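Local structure of MdcA (Pseudomonas aeruginosa, 5VIT) at residues A32-R36 with E37-A41; V203-A207 with S208-F212; A488-P492 with I493-H497. The protein is the alpha subunit of malonate decarboxylase and probably acts as the acyl-carrier-protein transferase that loads malonate onto the carrier subunit. All coordinates share one frame; numbering follows the deposited sequence.

Interaction 1: A32-R36 with E37-A41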
loop_
_atom_site.group_PDB
_atom_site.type_symbol
_atom_site.label_atom_id
_atom_site.label_comp_id
_atom_site.label_asym_id
_atom_site.label_seq_id
_atom_site.Cartn_x
_atom_site.Cartn_y
_atom_site.Cartn_z
ATOM N N ALA A 32 8.336 -40.079 48.609
ATOM C CA ALA A 32 8.110 -38.926 47.745
ATOM C C ALA A 32 6.622 -38.683 47.496
ATOM O O ALA A 32 6.237 -37.671 46.913
ATOM C CB ALA A 32 8.844 -39.117 46.421
ATOM N N VAL A 33 5.782 -39.610 47.943
ATOM C CA VAL A 33 4.363 -39.540 47.624
ATOM C C VAL A 33 3.549 -38.909 48.749
ATOM O O VAL A 33 3.616 -39.340 49.898
ATOM C CB VAL A 33 3.802 -40.936 47.299
ATOM C CG1 VAL A 33 2.317 -40.863 47.045
ATOM C CG2 VAL A 33 4.533 -41.541 46.104
ATOM N N LEU A 34 2.791 -37.872 48.406
ATOM C CA LEU A 34 1.895 -37.223 49.350
ATOM C C LEU A 34 0.474 -37.729 49.191
ATOM O O LEU A 34 -0.012 -37.909 48.075
ATOM C CB LEU A 34 1.912 -35.700 49.177
ATOM C CG LEU A 34 3.005 -34.902 49.894
ATOM C CD1 LEU A 34 3.000 -33.451 49.432
ATOM C CD2 LEU A 34 2.815 -34.977 51.401
ATOM N N PRO A 35 -0.198 -37.965 50.320
ATOM C CA PRO A 35 -1.610 -38.332 50.310
ATOM C C PRO A 35 -2.474 -37.161 49.866
ATOM O O PRO A 35 -2.339 -36.047 50.392
ATOM C CB PRO A 35 -1.890 -38.702 51.773
ATOM C CG PRO A 35 -0.550 -38.989 52.360
ATOM C CD PRO A 35 0.378 -38.045 51.670
ATOM N N ARG A 36 -3.356 -37.420 48.906
ATOM C CA ARG A 36 -4.278 -36.408 48.406
ATOM C C ARG A 36 -5.141 -35.809 49.530
ATOM O O ARG A 36 -5.577 -34.663 49.440
ATOM C CB ARG A 36 -5.151 -37.019 47.307
ATOM C CG ARG A 36 -6.285 -36.153 46.816
ATOM C CD ARG A 36 -6.959 -36.775 45.602
ATOM N NE ARG A 36 -7.347 -38.162 45.836
ATOM C CZ ARG A 36 -6.749 -39.211 45.274
ATOM N NH1 ARG A 36 -5.734 -39.038 44.430
ATOM N NH2 ARG A 36 -7.171 -40.438 45.550
ATOM N N GLU A 37 -5.353 -36.576 50.597
ATOM C CA GLU A 37 -6.195 -36.136 51.708
ATOM C C GLU A 37 -5.521 -35.069 52.579
ATOM O O GLU A 37 -6.183 -34.165 53.084
ATOM C CB GLU A 37 -6.606 -37.344 52.566
ATOM C CG GLU A 37 -6.951 -37.035 54.030
ATOM C CD GLU A 37 -5.740 -37.112 54.966
ATOM O OE1 GLU A 37 -4.700 -37.675 54.553
ATOM O OE2 GLU A 37 -5.826 -36.603 56.110
ATOM N N GLY A 38 -4.210 -35.166 52.757
ATOM C CA GLY A 38 -3.515 -34.216 53.606
ATOM C C GLY A 38 -2.689 -33.188 52.850
ATOM O O GLY A 38 -1.752 -32.618 53.419
ATOM N N LEU A 39 -3.026 -32.939 51.583
ATOM C CA LEU A 39 -2.239 -32.015 50.762
ATOM C C LEU A 39 -2.282 -30.609 51.347
ATOM O O LEU A 39 -1.260 -29.932 51.408
ATOM C CB LEU A 39 -2.736 -31.996 49.312
ATOM C CG LEU A 39 -1.944 -31.090 48.349
ATOM C CD1 LEU A 39 -0.510 -31.575 48.187
ATOM C CD2 LEU A 39 -2.615 -30.988 46.989
ATOM N N VAL A 40 -3.460 -30.183 51.794
ATOM C CA VAL A 40 -3.612 -28.857 52.384
ATOM C C VAL A 40 -2.745 -28.711 53.635
ATOM O O VAL A 40 -2.140 -27.660 53.869
ATOM C CB VAL A 40 -5.087 -28.562 52.727
ATOM C CG1 VAL A 40 -5.218 -27.236 53.448
ATOM C CG2 VAL A 40 -5.926 -28.558 51.457
ATOM N N ALA A 41 -2.672 -29.775 54.424
ATOM C CA ALA A 41 -1.806 -29.795 55.594
ATOM C C ALA A 41 -0.348 -29.756 55.157
ATOM O O ALA A 41 0.468 -29.064 55.757
ATOM C CB ALA A 41 -2.080 -31.029 56.439
#
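Leu34 and Leu39 meet on the buried side of this short turn. The contact is methyl to methyl: CD1 of Leu34 lies 4.2 Å from CD1 of Leu39. The two side chains cross at about a right angle. Leu39 has CG anti to its backbone N (chi1 -178°), which places CG beside the carbonyl carbon and carries CD1 to Leu34. Its CB also rests 3.9 Å from Arg36 O. The pair is buried and surrounded by other apolar side chains. Leu34 touches Phe212 and Val214, and Leu39 reaches Val214 and also Phe65 and Leu66 of helix 64-70. The chain here passes from strand 33-34, at the edge of the parallel sheet, into helix 39-46. Gly38 sits at the N-cap position of that helix. Its N donates to Pro35 O at 3.1 Å, with an angle of 135° at the hydrogen, which makes the bond bent. Leu39 N is also near Pro35 O, at 3.4 Å, but the angle is too poor for a hydrogen bond. The solvent side is looser. Glu37 bends at chi2 (-90°), and this turns its carboxylate toward Pro35. There OE1 of Glu37 comes only to 4.1 Å from Pro35 CB, a light contact. Arg36 leaves in another direction. Its side chain leads away from the turn, and its NH1 is hydrogen-bonded to Glu215 O, at the end of the neighbouring strand 212-215.

Interaction 2: V203-A207 with S208-F212; sequences VDIPA and SWVDF
A 3-10 turn in the loop before strand 212-215 brings Pro206 under the indole of Trp209. Pro206 CD lies 3.7 Å from the centroid of the five-membered ring of Trp209 and 13° off the ring normal. This is a CH-pi contact over the face. The rest of the proline ring follows the indole, with Pro206 CG 3.9 Å from Trp209 NE1. Trp209 has CG anti to its own carbonyl carbon (chi1 -52°), which swings the indole back over the proline. Beyond this contact, the indole packs on Val176, Glu177 and Ala180 of helix 172-180, and it meets the ring of Phe181 edge-to-face. The backbone bonds are those of the 3-10 turn, each spanning three residues. Trp209 N donates to Pro206 O at 3.1 Å. Val210 N donates to Ala207 O at 3.0 Å. Pro206 O therefore serves the same residue whose ring its own side chain covers. The second branch of the contact is aliphatic. CG2 of Ile205 reaches CG2 of Val210 at 3.5 Å, a close approach of two methyls. The same Ile205 CG2 lies 3.9 Å from Trp209 CB, so one methyl fills the corner between the two residues. The loop is tied down before the turn as well. Asp204 and Ile205 make a classic beta bulge opposite Val163, and Asp204 forms a salt bridge with Arg338. After the turn, Asp211 pairs with Lys18 as the chain enters the parallel sheet.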
loop_
_atom_site.group_PDB
_atom_site.type_symbol
_atom_site.label_atom_id
_atom_site.label_comp_id
_atom_site.label_asym_id
_atom_site.label_seq_id
_atom_site.Cartn_x
_atom_site.Cartn_y
_atom_site.Cartn_z
ATOM N N VAL A 203 10.897 -39.820 30.830
ATOM C CA VAL A 203 11.203 -38.893 31.909
ATOM C C VAL A 203 11.390 -37.482 31.333
ATOM O O VAL A 203 12.193 -37.274 30.418
ATOM C CB VAL A 203 12.455 -39.325 32.700
ATOM C CG1 VAL A 203 12.737 -38.317 33.815
ATOM C CG2 VAL A 203 12.259 -40.729 33.284
ATOM N N ASP A 204 10.624 -36.521 31.843
ATOM C CA ASP A 204 10.790 -35.119 31.434
ATOM C C ASP A 204 11.473 -34.338 32.554
ATOM O O ASP A 204 12.335 -33.493 32.293
ATOM C CB ASP A 204 9.445 -34.466 31.081
ATOM C CG ASP A 204 8.849 -34.994 29.772
ATOM O OD1 ASP A 204 7.745 -35.577 29.815
ATOM O OD2 ASP A 204 9.468 -34.821 28.700
ATOM N N ILE A 205 11.058 -34.616 33.790
ATOM C CA ILE A 205 11.681 -34.049 34.985
ATOM C C ILE A 205 12.195 -35.206 35.845
ATOM O O ILE A 205 11.400 -36.009 36.342
ATOM C CB ILE A 205 10.698 -33.165 35.807
ATOM C CG1 ILE A 205 10.403 -31.850 35.076
ATOM C CG2 ILE A 205 11.287 -32.800 37.161
ATOM C CD1 ILE A 205 9.335 -31.965 34.061
ATOM N N PRO A 206 13.530 -35.317 35.996
ATOM C CA PRO A 206 14.129 -36.429 36.747
ATOM C C PRO A 206 13.775 -36.383 38.238
ATOM O O PRO A 206 13.490 -35.311 38.763
ATOM C CB PRO A 206 15.632 -36.235 36.521
ATOM C CG PRO A 206 15.725 -35.376 35.291
ATOM C CD PRO A 206 14.561 -34.452 35.400
ATOM N N ALA A 207 13.771 -37.543 38.891
ATOM C CA ALA A 207 13.374 -37.659 40.299
ATOM C C ALA A 207 14.178 -36.739 41.215
ATOM O O ALA A 207 13.641 -36.219 42.194
ATOM C CB ALA A 207 13.509 -39.116 40.758
ATOM N N SER A 208 15.452 -36.534 40.874
ATOM C CA SER A 208 16.386 -35.686 41.629
ATOM C C SER A 208 15.863 -34.264 41.832
ATOM O O SER A 208 16.100 -33.642 42.868
ATOM C CB SER A 208 17.738 -35.614 40.915
ATOM O OG SER A 208 18.014 -36.816 40.210
ATOM N N TRP A 209 15.145 -33.758 40.834
ATOM C CA TRP A 209 14.634 -32.392 40.863
ATOM C C TRP A 209 13.347 -32.253 41.679
ATOM O O TRP A 209 12.908 -31.137 41.986
ATOM C CB TRP A 209 14.349 -31.893 39.444
ATOM C CG TRP A 209 15.470 -32.021 38.454
ATOM C CD1 TRP A 209 16.610 -32.758 38.581
ATOM C CD2 TRP A 209 15.553 -31.367 37.176
ATOM N NE1 TRP A 209 17.388 -32.621 37.457
ATOM C CE2 TRP A 209 16.767 -31.768 36.581
ATOM C CE3 TRP A 209 14.710 -30.495 36.478
ATOM C CZ2 TRP A 209 17.167 -31.327 35.311
ATOM C CZ3 TRP A 209 15.100 -30.060 35.216
ATOM C CH2 TRP A 209 16.326 -30.478 34.647
ATOM N N VAL A 210 12.727 -33.386 41.996
ATOM C CA VAL A 210 11.379 -33.399 42.564
ATOM C C VAL A 210 11.400 -33.811 44.039
ATOM O O VAL A 210 12.125 -34.722 44.417
ATOM C CB VAL A 210 10.458 -34.353 41.756
ATOM C CG1 VAL A 210 9.142 -34.609 42.488
ATOM C CG2 VAL A 210 10.203 -33.781 40.367
ATOM N N ASP A 211 10.627 -33.123 44.873
ATOM C CA ASP A 211 10.583 -33.463 46.286
ATOM C C ASP A 211 9.335 -34.279 46.635
ATOM O O ASP A 211 9.412 -35.264 47.379
ATOM C CB ASP A 211 10.652 -32.195 47.134
ATOM C CG ASP A 211 11.961 -31.431 46.934
ATOM O OD1 ASP A 211 13.045 -32.016 47.197
ATOM O OD2 ASP A 211 11.900 -30.251 46.495
ATOM N N PHE A 212 8.188 -33.885 46.098
ATOM C CA PHE A 212 6.967 -34.642 46.349
ATOM C C PHE A 212 6.109 -34.774 45.103
ATOM O O PHE A 212 6.085 -33.873 44.263
ATOM C CB PHE A 212 6.153 -33.992 47.468
ATOM C CG PHE A 212 6.834 -34.016 48.797
ATOM C CD1 PHE A 212 7.239 -32.833 49.408
ATOM C CD2 PHE A 212 7.091 -35.225 49.435
ATOM C CE1 PHE A 212 7.876 -32.851 50.646
ATOM C CE2 PHE A 212 7.725 -35.251 50.665
ATOM C CZ PHE A 212 8.121 -34.061 51.270
#

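Interaction 3: A488-P492 with I493-H497; sequences AGISP and IGLRH
Ser491 and Gly494 meet through a side-chain hydroxyl. CB of Ser491 stays 4.2 Å from Gly494 N. OG then turns between the backbone N and the carbonyl carbon (chi1 65°), and this brings it to two backbone groups. It accepts from Gly494 N at 3.0 Å, with an angle of 158° at the hydrogen. It donates to Ala488 O at 2.6 Å. The hydroxyl thus holds two bonds about a right angle apart, one accepted and one donated, and links the start of the loop to its helical part. Ala488 to Ser491 form a type II' beta turn, with Gly489 at positive phi. Residues 493-496 then turn helically but do not form a regular helix. Leu495 N donates to Ser491 O at 2.8 Å, nearly along the C=O axis, so Ser491 binds the segment 493-497 with its backbone too. Packing is tight at Gly494. Its CA sits 3.1 Å from Gly489 O in a CA-H...O contact. Ala488 CB lies 3.8 Å from CG2 of Ile493, and both residues rest on Phe432. On the far side of the turn, Leu495 CD2 approaches Ile490 CB. Here Arg61 of the MdcC chain hydrogen-bonds to Gly494 O and packs on Ile490, and His57 of the same MdcC chain packs on Leu495.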
loop_
_atom_site.group_PDB
_atom_site.type_symbol
_atom_site.label_atom_id
_atom_site.label_comp_id
_atom_site.label_asym_id
_atom_site.label_seq_id
_atom_site.Cartn_x
_atom_site.Cartn_y
_atom_site.Cartn_z
ATOM N N ALA A 488 -4.232 3.929 8.885
ATOM C CA ALA A 488 -4.998 3.871 10.125
ATOM C C ALA A 488 -6.489 4.123 9.910
ATOM O O ALA A 488 -7.262 4.171 10.881
ATOM C CB ALA A 488 -4.430 4.871 11.136
ATOM N N GLY A 489 -6.898 4.264 8.655
ATOM C CA GLY A 489 -8.298 4.455 8.306
ATOM C C GLY A 489 -8.926 5.750 8.819
ATOM O O GLY A 489 -8.336 6.822 8.723
ATOM N N ILE A 490 -10.133 5.648 9.368
ATOM C CA ILE A 490 -10.838 6.815 9.872
ATOM C C ILE A 490 -10.819 6.847 11.402
ATOM O O ILE A 490 -11.681 7.460 12.033
ATOM C CB ILE A 490 -12.287 6.851 9.352
ATOM C CG1 ILE A 490 -13.059 5.633 9.852
ATOM C CG2 ILE A 490 -12.299 6.917 7.806
ATOM C CD1 ILE A 490 -14.490 5.587 9.365
ATOM N N SER A 491 -9.825 6.172 11.980
ATOM C CA SER A 491 -9.468 6.301 13.393
ATOM C C SER A 491 -8.938 7.710 13.652
ATOM O O SER A 491 -8.554 8.400 12.701
ATOM C CB SER A 491 -8.389 5.266 13.775
ATOM O OG SER A 491 -7.188 5.552 13.076
ATOM N N PRO A 492 -8.888 8.140 14.926
ATOM C CA PRO A 492 -8.338 9.484 15.162
ATOM C C PRO A 492 -6.932 9.669 14.563
ATOM O O PRO A 492 -6.641 10.729 14.038
ATOM C CB PRO A 492 -8.302 9.587 16.695
ATOM C CG PRO A 492 -9.352 8.592 17.175
ATOM C CD PRO A 492 -9.358 7.491 16.171
ATOM N N ILE A 493 -6.081 8.653 14.642
ATOM C CA ILE A 493 -4.783 8.676 13.969
ATOM C C ILE A 493 -4.926 8.735 12.416
ATOM O O ILE A 493 -4.268 9.536 11.725
ATOM C CB ILE A 493 -3.946 7.444 14.415
ATOM C CG1 ILE A 493 -3.606 7.563 15.912
ATOM C CG2 ILE A 493 -2.695 7.257 13.552
ATOM C CD1 ILE A 493 -2.881 8.869 16.285
ATOM N N GLY A 494 -5.818 7.919 11.867
ATOM C CA GLY A 494 -6.033 7.921 10.430
ATOM C C GLY A 494 -6.583 9.223 9.885
ATOM O O GLY A 494 -6.310 9.576 8.730
ATOM N N LEU A 495 -7.348 9.951 10.705
ATOM C CA LEU A 495 -7.928 11.221 10.256
ATOM C C LEU A 495 -6.852 12.317 10.105
ATOM O O LEU A 495 -7.103 13.351 9.488
ATOM C CB LEU A 495 -9.043 11.674 11.204
ATOM C CG LEU A 495 -10.292 10.773 11.217
ATOM C CD1 LEU A 495 -11.290 11.251 12.248
ATOM C CD2 LEU A 495 -10.950 10.702 9.824
ATOM N N ARG A 496 -5.650 12.078 10.628
ATOM C CA ARG A 496 -4.547 13.036 10.464
ATOM C C ARG A 496 -3.923 12.971 9.068
ATOM O O ARG A 496 -3.180 13.872 8.672
ATOM C CB ARG A 496 -3.444 12.794 11.504
ATOM C CG ARG A 496 -3.866 12.969 12.945
ATOM C CD ARG A 496 -2.761 12.521 13.884
ATOM N NE ARG A 496 -3.118 12.712 15.294
ATOM C CZ ARG A 496 -2.328 12.407 16.325
ATOM N NH1 ARG A 496 -1.111 11.896 16.119
ATOM N NH2 ARG A 496 -2.751 12.622 17.567
ATOM N N HIS A 497 -4.210 11.895 8.333
ATOM C CA HIS A 497 -3.655 11.712 6.994
ATOM C C HIS A 497 -4.384 12.492 5.904
ATOM O O HIS A 497 -5.606 12.414 5.779
ATOM C CB HIS A 497 -3.657 10.237 6.614
ATOM C CG HIS A 497 -3.064 9.970 5.268
ATOM N ND1 HIS A 497 -1.734 10.212 4.981
ATOM C CD2 HIS A 497 -3.616 9.483 4.130
ATOM C CE1 HIS A 497 -1.492 9.873 3.725
ATOM N NE2 HIS A 497 -2.618 9.433 3.186
#

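Overall arrangement
Interactions 1 and 2 belong to the same part of the fold. They touch where Leu34 CD1 packs on Phe212 CB at 3.8 Å, because strands 33-34 and 212-215 are neighbours in the parallel sheet. Interaction 1 leads out of the edge strand, and interaction 2 leads into the next one. Interaction 3 lies on the opposite side of the chain's centre, with its centre about 59 Å from that of interaction 1 and about 55 Å from that of interaction 2. Both of the first two are partly buried, whereas interaction 3 is largely buried and meets MdcC. Their chemistry differs accordingly. Leucine methyls mark interaction 1, a proline-indole contact interaction 2, and a bridging serine hydroxyl interaction 3.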